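Uncharacterized protein (Bacteroides caccae, PDB 3NO2) is of unknown function but folds as a six-bladed beta-propeller, with a region resembling the Mal s 1 allergenic protein family. Local coordinates at residues 60-63 / 67-70. Numbering follows the deposited sequence.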
loop_
_atom_site.group_PDB
_atom_site.type_symbol
_atom_site.label_atom_id
_atom_site.label_comp_id
_atom_site.label_asym_id
_atom_site.label_seq_id
_atom_site.Cartn_x
_atom_site.Cartn_y
_atom_site.Cartn_z
HETATM N N MSE A 60 13.484 -5.394 -6.992
HETATM C CA MSE A 60 12.686 -6.200 -7.918
HETATM C C MSE A 60 13.369 -7.567 -8.082
HETATM O O MSE A 60 14.591 -7.630 -8.234
HETATM C CB MSE A 60 12.511 -5.474 -9.266
HETATM C CG MSE A 60 11.545 -6.175 -10.199
HETATM SE SE MSE A 60 11.145 -5.245 -11.828
HETATM C CE MSE A 60 9.771 -4.156 -11.171
ATOM N N ILE A 61 12.562 -8.623 -8.040
ATOM C CA ILE A 61 13.012 -10.000 -8.183
ATOM C C ILE A 61 12.152 -10.680 -9.237
ATOM O O ILE A 61 11.023 -10.285 -9.535
ATOM C CB ILE A 61 12.959 -10.781 -6.852
ATOM C CG1 ILE A 61 11.531 -10.867 -6.288
ATOM C CG2 ILE A 61 13.863 -10.107 -5.812
ATOM C CD1 ILE A 61 11.377 -11.785 -5.049
ATOM N N THR A 62 12.688 -11.777 -9.764
ATOM C CA THR A 62 11.919 -12.638 -10.641
ATOM C C THR A 62 11.061 -13.519 -9.822
ATOM O O THR A 62 11.296 -13.735 -8.649
ATOM C CB THR A 62 12.878 -13.484 -11.521
ATOM O OG1 THR A 62 13.608 -14.391 -10.686
ATOM C CG2 THR A 62 13.844 -12.647 -12.374
ATOM N N ARG A 63 10.111 -14.173 -10.506
ATOM C CA ARG A 63 9.236 -15.057 -9.867
ATOM C C ARG A 63 9.970 -16.240 -9.269
ATOM O O ARG A 63 9.500 -16.809 -8.303
ATOM C CB ARG A 63 8.140 -15.487 -10.856
ATOM C CG ARG A 63 7.086 -16.383 -10.307
ATOM C CD ARG A 63 6.304 -15.791 -9.112
ATOM N NE ARG A 63 5.217 -16.707 -8.764
ATOM C CZ ARG A 63 5.389 -17.889 -8.180
ATOM N NH1 ARG A 63 6.607 -18.315 -7.849
ATOM N NH2 ARG A 63 4.332 -18.655 -7.923
ATOM N N GLU A 67 17.436 -11.705 -8.043
ATOM C CA GLU A 67 17.358 -10.263 -7.882
ATOM C C GLU A 67 17.706 -9.551 -9.185
ATOM O O GLU A 67 18.760 -9.818 -9.777
ATOM C CB GLU A 67 18.291 -9.772 -6.763
ATOM C CG GLU A 67 18.267 -8.238 -6.560
ATOM C CD GLU A 67 18.942 -7.807 -5.289
ATOM O OE1 GLU A 67 18.568 -8.430 -4.290
ATOM O OE2 GLU A 67 19.831 -6.954 -5.344
ATOM N N LEU A 68 16.839 -8.678 -9.646
ATOM C CA LEU A 68 17.026 -7.867 -10.852
ATOM C C LEU A 68 17.726 -6.572 -10.527
ATOM O O LEU A 68 18.700 -6.201 -11.180
ATOM C CB LEU A 68 15.680 -7.619 -11.549
ATOM C CG LEU A 68 15.011 -8.907 -12.074
ATOM C CD1 LEU A 68 13.601 -8.631 -12.611
ATOM C CD2 LEU A 68 15.859 -9.608 -13.159
ATOM N N TRP A 69 17.258 -5.865 -9.513
ATOM C CA TRP A 69 17.858 -4.609 -9.112
ATOM C C TRP A 69 17.416 -4.278 -7.694
ATOM O O TRP A 69 16.438 -4.822 -7.208
ATOM C CB TRP A 69 17.502 -3.454 -10.052
ATOM C CG TRP A 69 16.076 -3.118 -10.309
ATOM C CD1 TRP A 69 15.361 -3.466 -11.400
ATOM C CD2 TRP A 69 15.199 -2.328 -9.499
ATOM N NE1 TRP A 69 14.124 -2.944 -11.340
ATOM C CE2 TRP A 69 13.970 -2.227 -10.177
ATOM C CE3 TRP A 69 15.332 -1.677 -8.256
ATOM C CZ2 TRP A 69 12.886 -1.512 -9.651
ATOM C CZ3 TRP A 69 14.255 -0.960 -7.755
ATOM C CH2 TRP A 69 13.033 -0.924 -8.444
ATOM N N ASN A 70 18.158 -3.366 -7.077
ATOM C CA ASN A 70 17.946 -2.956 -5.687
ATOM C C ASN A 70 18.339 -1.508 -5.554
ATOM O O ASN A 70 19.345 -1.055 -6.158
ATOM C CB ASN A 70 18.836 -3.772 -4.761
ATOM C CG ASN A 70 18.646 -3.455 -3.328
ATOM O OD1 ASN A 70 17.559 -3.699 -2.792
ATOM N ND2 ASN A 70 19.648 -2.876 -2.670
#
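Selenomethionine Met-60 lies against the indole of Trp-69: its CB stands over one ring face, 3.8 Å from the centroid of the five-membered ring and 21° off the normal, a CH-pi contact. With CG anti to the backbone N (chi1 -172°) the chain runs on past the rim; in the conformer described, SE lies obliquely to the ring, a Met-aromatic contact less certain because a second conformer exists. Trp-69 has its CG between its own N and carbonyl carbon (chi1 56°), a torsion that turns one face of the indole to CB of Met-60.

The backbone explains why Leu-68 also reaches Met-60. O of Met-60 accepts a bond from N of Leu-68 (2.9 Å) and a weak one from N of Trp-69 (3.4 Å), while N of Met-60 donates to O of Trp-69 (3.0 Å). Two residues thus oppose one, a classic beta bulge in an antiparallel hairpin. The bulge turns Leu-68 toward the partner strand, where CD1 packs on CG of Met-60 (4.0 Å) and CD2 on CG2 of Thr-62 (3.7 Å), Thr-62 and Leu-68 crossing at about a right angle. OG1 of Thr-62 is hydrogen-bonded to OD1 of Asp-64 and backbone N of Arg-66.

Strands 57-61 and 67-72 are the last two of one propeller blade, 67-72 being its outermost. Met-60 and Trp-69 both rest on Leu-51 of strand 50-53, whereas Ile-61, on the other sheet face, meets Trp-29 and Tyr-31 of strand 26-32 in another blade.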